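PDB 3H38: tRNA nucleotidyl transferase-related protein from Thermotoga maritima, which probably adds the 3'-terminal CCA sequence to tRNA as a class II nucleotidyltransferase, using CTP and ATP with magnesium. Local coordinates for residues E160-V165 / F190-T196; L179-R183 / E220-I224. All coordinates share one frame; numbering follows the deposited sequence.

Interaction 1: E160-V165 / F190-T196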
ATOM      1  N   GLU A 160       8.484  25.028   3.739  1.00 44.87           N
ATOM      2  CA  GLU A 160       7.173  25.476   4.204  1.00 44.64           C
ATOM      3  C   GLU A 160       6.208  24.320   4.401  1.00 44.54           C
ATOM      4  O   GLU A 160       5.019  24.532   4.730  1.00 40.05           O
ATOM      5  CB  GLU A 160       6.582  26.488   3.230  1.00 45.82           C
ATOM      6  CG  GLU A 160       7.552  27.594   2.917  1.00 61.95           C
ATOM      7  CD  GLU A 160       6.876  28.885   2.516  1.00 73.01           C
ATOM      8  OE1 GLU A 160       7.538  29.948   2.624  1.00 76.37           O
ATOM      9  OE2 GLU A 160       5.696  28.835   2.097  1.00 71.65           O
ATOM     10  N   GLY A 161       6.725  23.103   4.201  1.00 32.53           N
ATOM     11  CA  GLY A 161       5.952  21.889   4.430  1.00 29.64           C
ATOM     12  C   GLY A 161       4.710  21.797   3.564  1.00 31.52           C
ATOM     13  O   GLY A 161       3.627  21.434   4.066  1.00 38.39           O
ATOM     14  N   VAL A 162       4.872  22.098   2.265  1.00 27.67           N
ATOM     15  CA  VAL A 162       3.739  22.289   1.353  1.00 34.44           C
ATOM     16  C   VAL A 162       3.653  21.265   0.221  1.00 38.55           C
ATOM     17  O   VAL A 162       4.657  20.917  -0.407  1.00 39.14           O
ATOM     18  CB  VAL A 162       3.722  23.731   0.771  1.00 46.27           C
ATOM     19  CG1 VAL A 162       3.198  23.744  -0.654  1.00 44.79           C
ATOM     20  CG2 VAL A 162       2.890  24.642   1.647  1.00 40.73           C
ATOM     21  N   ILE A 163       2.444  20.764  -0.009  1.00 40.66           N
ATOM     22  CA  ILE A 163       2.154  19.945  -1.176  1.00 35.72           C
ATOM     23  C   ILE A 163       1.442  20.828  -2.187  1.00 41.38           C
ATOM     24  O   ILE A 163       0.360  21.330  -1.909  1.00 46.08           O
ATOM     25  CB  ILE A 163       1.257  18.741  -0.846  1.00 35.19           C
ATOM     26  CG1 ILE A 163       1.908  17.862   0.223  1.00 37.83           C
ATOM     27  CG2 ILE A 163       0.967  17.921  -2.127  1.00 26.27           C
ATOM     28  CD1 ILE A 163       3.255  17.307  -0.214  1.00 29.37           C
ATOM     29  N   ARG A 164       2.068  21.025  -3.345  1.00 41.02           N
ATOM     30  CA  ARG A 164       1.558  21.931  -4.367  1.00 42.61           C
ATOM     31  C   ARG A 164       1.711  21.283  -5.744  1.00 36.66           C
ATOM     32  O   ARG A 164       2.766  20.754  -6.064  1.00 38.49           O
ATOM     33  CB  ARG A 164       2.320  23.269  -4.325  1.00 33.24           C
ATOM     34  CG  ARG A 164       1.668  24.388  -5.111  1.00 26.33           C
ATOM     35  CD  ARG A 164       2.607  25.582  -5.310  1.00 31.94           C
ATOM     36  NE  ARG A 164       3.261  25.962  -4.057  1.00 43.41           N
ATOM     37  CZ  ARG A 164       2.952  27.018  -3.300  1.00 40.58           C
ATOM     38  NH1 ARG A 164       3.636  27.255  -2.188  1.00 47.53           N
ATOM     39  NH2 ARG A 164       1.983  27.848  -3.649  1.00 33.77           N
ATOM     40  N   VAL A 165       0.655  21.319  -6.551  1.00 36.56           N
ATOM     41  CA  VAL A 165       0.727  20.832  -7.927  1.00 36.23           C
ATOM     42  C   VAL A 165       1.399  21.868  -8.851  1.00 36.12           C
ATOM     43  O   VAL A 165       1.440  23.077  -8.540  1.00 28.01           O
ATOM     44  CB  VAL A 165      -0.682  20.453  -8.483  1.00 27.36           C
ATOM     45  CG1 VAL A 165      -1.251  19.233  -7.762  1.00 20.92           C
ATOM     46  CG2 VAL A 165      -1.638  21.651  -8.432  1.00 20.51           C
ATOM     47  N   PHE A 190       3.148  17.337   6.064  1.00 53.29           N
ATOM     48  CA  PHE A 190       2.896  18.450   5.165  1.00 53.49           C
ATOM     49  C   PHE A 190       1.457  18.833   5.077  1.00 47.91           C
ATOM     50  O   PHE A 190       0.586  18.078   5.481  1.00 54.54           O
ATOM     51  CB  PHE A 190       3.493  18.199   3.789  1.00 53.57           C
ATOM     52  CG  PHE A 190       4.958  18.449   3.741  1.00 52.12           C
ATOM     53  CD1 PHE A 190       5.632  18.527   2.538  1.00 45.04           C
ATOM     54  CD2 PHE A 190       5.661  18.629   4.915  1.00 39.18           C
ATOM     55  CE1 PHE A 190       6.976  18.753   2.520  1.00 44.91           C
ATOM     56  CE2 PHE A 190       6.998  18.859   4.901  1.00 36.19           C
ATOM     57  CZ  PHE A 190       7.667  18.922   3.711  1.00 43.85           C
ATOM     58  N   ARG A 191       1.222  20.036   4.575  1.00 46.83           N
ATOM     59  CA  ARG A 191      -0.134  20.494   4.318  1.00 51.77           C
ATOM     60  C   ARG A 191      -0.290  20.782   2.822  1.00 44.48           C
ATOM     61  O   ARG A 191       0.658  21.203   2.145  1.00 49.03           O
ATOM     62  CB  ARG A 191      -0.456  21.738   5.153  1.00 52.76           C
ATOM     63  CG  ARG A 191       0.273  23.012   4.663  1.00 65.94           C
ATOM     64  CD  ARG A 191      -0.058  24.224   5.529  1.00 74.37           C
ATOM     65  NE  ARG A 191      -0.360  25.407   4.726  1.00 78.01           N
ATOM     66  CZ  ARG A 191       0.492  26.402   4.493  1.00 79.84           C
ATOM     67  NH1 ARG A 191       0.109  27.433   3.744  1.00 71.97           N
ATOM     68  NH2 ARG A 191       1.721  26.369   5.011  1.00 81.83           N
ATOM     69  N   ILE A 192      -1.487  20.544   2.309  1.00 36.54           N
ATOM     70  CA  ILE A 192      -1.821  20.905   0.938  1.00 41.54           C
ATOM     71  C   ILE A 192      -2.168  22.388   0.854  1.00 42.59           C
ATOM     72  O   ILE A 192      -3.159  22.844   1.429  1.00 39.08           O
ATOM     73  CB  ILE A 192      -2.964  20.027   0.394  1.00 38.99           C
ATOM     74  CG1 ILE A 192      -2.467  18.580   0.250  1.00 43.33           C
ATOM     75  CG2 ILE A 192      -3.490  20.579  -0.954  1.00 31.74           C
ATOM     76  CD1 ILE A 192      -3.560  17.505   0.241  1.00 39.97           C
ATOM     77  N   GLU A 193      -1.340  23.151   0.153  1.00 40.89           N
ATOM     78  CA  GLU A 193      -1.531  24.594   0.148  1.00 34.74           C
ATOM     79  C   GLU A 193      -2.885  24.927  -0.434  1.00 32.80           C
ATOM     80  O   GLU A 193      -3.433  24.170  -1.246  1.00 43.14           O
ATOM     81  CB  GLU A 193      -0.398  25.300  -0.607  1.00 39.83           C
ATOM     82  CG  GLU A 193      -0.325  25.032  -2.103  1.00 31.81           C
ATOM     83  CD  GLU A 193      -1.131  26.043  -2.894  1.00 47.95           C
ATOM     84  OE1 GLU A 193      -1.526  27.085  -2.303  1.00 49.61           O
ATOM     85  OE2 GLU A 193      -1.351  25.812  -4.106  1.00 53.20           O
ATOM     86  N   GLU A 194      -3.423  26.046  -0.017  1.00 34.39           N
ATOM     87  CA  GLU A 194      -4.741  26.495  -0.381  1.00 42.70           C
ATOM     88  C   GLU A 194      -5.199  26.270  -1.778  1.00 39.51           C
ATOM     89  O   GLU A 194      -6.202  25.656  -2.008  1.00 41.37           O
ATOM     90  CB  GLU A 194      -4.852  27.963  -0.096  1.00 55.18           C
ATOM     91  CG  GLU A 194      -6.188  28.414   0.303  1.00 74.16           C
ATOM     92  CD  GLU A 194      -6.140  29.799   0.894  1.00 93.54           C
ATOM     93  OE1 GLU A 194      -5.847  30.743   0.153  1.00107.00           O
ATOM     94  OE2 GLU A 194      -6.379  29.937   2.104  1.00 88.75           O
ATOM     95  N   THR A 195      -4.489  26.841  -2.715  1.00 39.09           N
ATOM     96  CA  THR A 195      -4.883  26.763  -4.120  1.00 39.85           C
ATOM     97  C   THR A 195      -5.009  25.319  -4.596  1.00 28.26           C
ATOM     98  O   THR A 195      -6.031  24.931  -5.184  1.00 35.73           O
ATOM     99  CB  THR A 195      -3.909  27.505  -5.009  1.00 43.95           C
ATOM    100  OG1 THR A 195      -3.786  28.850  -4.528  1.00 34.58           O
ATOM    101  CG2 THR A 195      -4.415  27.482  -6.463  1.00 41.33           C
ATOM    102  N   THR A 196      -3.993  24.509  -4.322  1.00 23.67           N
ATOM    103  CA  THR A 196      -4.070  23.131  -4.773  1.00 28.41           C
ATOM    104  C   THR A 196      -5.203  22.397  -4.077  1.00 33.53           C
ATOM    105  O   THR A 196      -5.877  21.576  -4.705  1.00 33.21           O
ATOM    106  CB  THR A 196      -2.701  22.354  -4.845  1.00 39.88           C
ATOM    107  OG1 THR A 196      -2.809  21.101  -4.166  1.00 45.11           O
ATOM    108  CG2 THR A 196      -1.581  23.132  -4.276  1.00 33.40           C
TER
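Gly161 sets its CA over the centre of one face of the Phe190 ring, 3.3 Å from the centroid and 15° off the ring normal, a CH-pi contact. With CG anti to its carbonyl carbon (chi1 -79°), Phe190 turns this face to the glycine and offers its edge to Ile163, whose CD1 lies in the ring plane. The closeness of the ring leaves little room at Gly161 CA, and the positive phi of this residue belongs to the Schellman motif that ends helix 154-159.

Beyond the ring the backbones pair in parallel: Arg191 N donates to Gly161 O (2.8 Å), Ile163 N to Arg191 O (2.8 Å) and Glu193 N to Ile163 O (3.2 Å). Val162 and Arg191 share one face of this pair, where Val162 CG2 sits over the Arg191 guanidinium, toward its rim; Ile163 and Ile192 share the other, with Ile163 CB 3.9 Å from Ile192 CG1.

At the far end the Arg164 guanidinium stacks on the Glu193 carboxylate, planes 19° apart. Arg164 NH2 is a long 3.8 Å from Glu193 OE1, a bridge of charge alone, while Arg164 NH1 pairs with Asp157. Glu193 OE1 accepts from Thr195 N (3.0 Å), above the carboxylate plane, a capping bond from the N-cap residue of helix 194-205. The whole is a two-stranded parallel sheet running into a capped helix, beside the nucleotide-site residues Asp130 and Arg177.

Interaction 2: L179-R183 / E220-I224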
ATOM      1  N   LEU A 179      -5.194  11.096  -4.396  1.00 32.27           N
ATOM      2  CA  LEU A 179      -4.808  10.161  -3.341  1.00 23.95           C
ATOM      3  C   LEU A 179      -3.330  10.349  -2.996  1.00 30.20           C
ATOM      4  O   LEU A 179      -2.964  10.338  -1.811  1.00 24.19           O
ATOM      5  CB  LEU A 179      -5.121   8.708  -3.749  1.00 21.46           C
ATOM      6  CG  LEU A 179      -6.625   8.370  -3.949  1.00 34.87           C
ATOM      7  CD1 LEU A 179      -6.876   7.029  -4.614  1.00 27.19           C
ATOM      8  CD2 LEU A 179      -7.355   8.381  -2.612  1.00 47.32           C
ATOM      9  N   ARG A 180      -2.501  10.565  -4.025  1.00 27.46           N
ATOM     10  CA  ARG A 180      -1.064  10.794  -3.838  1.00 26.64           C
ATOM     11  C   ARG A 180      -0.755  12.020  -2.988  1.00 30.76           C
ATOM     12  O   ARG A 180       0.196  12.002  -2.182  1.00 31.88           O
ATOM     13  CB  ARG A 180      -0.344  10.916  -5.177  1.00 26.94           C
ATOM     14  CG  ARG A 180      -0.299   9.628  -5.979  1.00 36.56           C
ATOM     15  CD  ARG A 180       0.180   9.872  -7.373  1.00 33.01           C
ATOM     16  NE  ARG A 180       1.553  10.332  -7.348  1.00 24.42           N
ATOM     17  CZ  ARG A 180       2.595   9.511  -7.362  1.00 42.55           C
ATOM     18  NH1 ARG A 180       3.841   9.998  -7.319  1.00 42.93           N
ATOM     19  NH2 ARG A 180       2.385   8.200  -7.435  1.00 35.99           N
ATOM     20  N   ALA A 181      -1.549  13.079  -3.161  1.00 29.28           N
ATOM     21  CA  ALA A 181      -1.368  14.293  -2.357  1.00 27.85           C
ATOM     22  C   ALA A 181      -1.576  13.998  -0.878  1.00 28.00           C
ATOM     23  O   ALA A 181      -0.753  14.338  -0.037  1.00 31.66           O
ATOM     24  CB  ALA A 181      -2.293  15.407  -2.822  1.00 28.18           C
ATOM     25  N   ILE A 182      -2.670  13.333  -0.555  1.00 30.11           N
ATOM     26  CA  ILE A 182      -2.895  12.958   0.826  1.00 31.98           C
ATOM     27  C   ILE A 182      -1.731  12.106   1.316  1.00 37.02           C
ATOM     28  O   ILE A 182      -1.188  12.359   2.405  1.00 42.23           O
ATOM     29  CB  ILE A 182      -4.241  12.217   0.979  1.00 40.24           C
ATOM     30  CG1 ILE A 182      -5.401  13.194   0.770  1.00 28.80           C
ATOM     31  CG2 ILE A 182      -4.340  11.514   2.323  1.00 46.68           C
ATOM     32  CD1 ILE A 182      -6.539  12.582   0.009  1.00 24.32           C
ATOM     33  N   ARG A 183      -1.321  11.139   0.526  1.00 34.51           N
ATOM     34  CA  ARG A 183      -0.251  10.281   0.918  1.00 36.74           C
ATOM     35  C   ARG A 183       1.033  10.959   1.283  1.00 35.99           C
ATOM     36  O   ARG A 183       1.604  10.626   2.264  1.00 31.08           O
ATOM     37  CB  ARG A 183       0.015   9.190  -0.085  1.00 41.82           C
ATOM     38  CG  ARG A 183       1.328   8.561   0.095  1.00 33.18           C
ATOM     39  CD  ARG A 183       1.394   7.209  -0.459  1.00 38.48           C
ATOM     40  NE  ARG A 183       1.195   7.251  -1.884  1.00 43.54           N
ATOM     41  CZ  ARG A 183       2.162   7.250  -2.774  1.00 58.39           C
ATOM     42  NH1 ARG A 183       1.895   7.319  -4.050  1.00 42.27           N
ATOM     43  NH2 ARG A 183       3.394   7.176  -2.379  1.00 78.91           N
ATOM     44  N   GLU A 220      -2.810   3.260  -6.129  1.00 28.47           N
ATOM     45  CA  GLU A 220      -2.473   4.393  -5.273  1.00 35.66           C
ATOM     46  C   GLU A 220      -3.048   4.139  -3.872  1.00 35.86           C
ATOM     47  O   GLU A 220      -2.530   4.619  -2.859  1.00 31.73           O
ATOM     48  CB  GLU A 220      -2.985   5.709  -5.863  1.00 40.26           C
ATOM     49  CG  GLU A 220      -2.204   6.194  -7.105  1.00 55.47           C
ATOM     50  CD  GLU A 220      -0.691   6.346  -6.880  1.00 57.85           C
ATOM     51  OE1 GLU A 220      -0.288   6.789  -5.792  1.00 53.69           O
ATOM     52  OE2 GLU A 220       0.101   6.020  -7.795  1.00 57.59           O
ATOM     53  N   LEU A 221      -4.114   3.351  -3.825  1.00 38.26           N
ATOM     54  CA  LEU A 221      -4.702   2.967  -2.555  1.00 36.37           C
ATOM     55  C   LEU A 221      -3.800   2.029  -1.780  1.00 36.83           C
ATOM     56  O   LEU A 221      -3.562   2.255  -0.602  1.00 37.18           O
ATOM     57  CB  LEU A 221      -6.075   2.337  -2.759  1.00 38.61           C
ATOM     58  CG  LEU A 221      -7.296   3.052  -2.167  1.00 47.79           C
ATOM     59  CD1 LEU A 221      -6.995   4.466  -1.701  1.00 43.78           C
ATOM     60  CD2 LEU A 221      -8.468   3.042  -3.158  1.00 50.30           C
ATOM     61  N   GLU A 222      -3.303   0.973  -2.419  1.00 34.11           N
ATOM     62  CA  GLU A 222      -2.425   0.058  -1.695  1.00 33.63           C
ATOM     63  C   GLU A 222      -1.233   0.852  -1.173  1.00 35.50           C
ATOM     64  O   GLU A 222      -0.747   0.646  -0.057  1.00 47.79           O
ATOM     65  CB  GLU A 222      -1.991  -1.115  -2.581  1.00 34.96           C
ATOM     66  CG  GLU A 222      -3.093  -2.144  -2.807  1.00 39.83           C
ATOM     67  CD  GLU A 222      -3.111  -2.731  -4.210  1.00 51.70           C
ATOM     68  OE1 GLU A 222      -2.582  -2.085  -5.154  1.00 61.17           O
ATOM     69  OE2 GLU A 222      -3.676  -3.840  -4.376  1.00 50.41           O
ATOM     70  N   LYS A 223      -0.763   1.774  -1.973  1.00 28.45           N
ATOM     71  CA  LYS A 223       0.383   2.571  -1.631  1.00 40.67           C
ATOM     72  C   LYS A 223       0.149   3.432  -0.420  1.00 34.79           C
ATOM     73  O   LYS A 223       0.950   3.454   0.468  1.00 39.81           O
ATOM     74  CB  LYS A 223       0.735   3.451  -2.805  1.00 49.77           C
ATOM     75  CG  LYS A 223       2.095   3.330  -3.332  1.00 63.74           C
ATOM     76  CD  LYS A 223       1.982   3.648  -4.770  1.00 76.55           C
ATOM     77  CE  LYS A 223       3.281   3.711  -5.469  1.00 83.92           C
ATOM     78  NZ  LYS A 223       3.060   4.329  -6.803  1.00 84.57           N
ATOM     79  N   ILE A 224      -0.978   4.101  -0.366  1.00 25.51           N
ATOM     80  CA  ILE A 224      -1.418   4.717   0.890  1.00 32.81           C
ATOM     81  C   ILE A 224      -1.383   3.726   2.070  1.00 39.87           C
ATOM     82  O   ILE A 224      -0.885   4.049   3.151  1.00 32.43           O
ATOM     83  CB  ILE A 224      -2.837   5.280   0.798  1.00 41.31           C
ATOM     84  CG1 ILE A 224      -2.798   6.713   0.271  1.00 43.23           C
ATOM     85  CG2 ILE A 224      -3.489   5.267   2.177  1.00 44.56           C
ATOM     86  CD1 ILE A 224      -4.148   7.209  -0.170  1.00 28.22           C
TER
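Leu179 opens the contact by laying its side chain against Leu221 and Ile224 of the neighbouring helix: Leu179 CD1 meets Leu221 CD1 at 3.9 Å, while Ile224 CD1 reaches Leu179 CB at 4.0 Å, the Leu179 and Ile224 chains crossing at about a right angle. Met237 and Leu246 border the same apolar patch.

Arg180 leaves its helix to one side and, bent at chi3 (65°), brings its guanidinium back to Glu220. Its NH2 donates to Glu220 OE2 at 3.2 Å; the oxygen lies in the guanidinium plane and is met on its syn side, but well out of the carboxylate plane, the two planes being 66° apart. Arg180 NH1 pairs with Asp130, so the head is held between two carboxylates.

One turn on, Arg183 packs its CB on Ile224 CG1 (3.8 Å). Its NH1 donates to Glu220 OE1 at about 2.8 Å, although the place of that oxygen is less sure. The extended Lys223 chain passes obliquely over the Arg183 guanidinium, its CG over the centre of one face, and its NZ bridges to Glu220 OE2 (3.5 Å) and bonds to Gln219. A glutamine in place of Glu220 would probably leave Arg183 and Lys223 without the negative charge they share, and the Arg183 head freer to turn.

Segments 179-183 and 220-224 run nearly parallel, 11° apart, their axes 9.8 Å from each other at closest. One buried carboxylate thus gathers three cationic chains, and since Arg180 and Arg183 bind CTP and ATP in this enzyme, Glu220 probably serves as a second-shell residue that orients them.

From the N terminus of this chain, the C-terminal part of a longer protein, strand 162-163 comes first, then helix 177-187 with the first half of interaction 2; the chain returns as strand 191-192, parallel to the first, to complete interaction 1. That closes a loop of 24 residues, largely helical, containing 179-183. Helix 214-225 then closes interaction 2 across 36 residues, so the two contacts cross rather than nest. Ala181 joins them: its CB lies 3.9 Å from Ile192 CD1 and 4.2 Å from Ile163 CG2, setting helix 177-187 between the small sheet and helix 214-225. Together they tie the head domain to the probable RNA-binding region, through the helix carrying nucleotide-binding arginines.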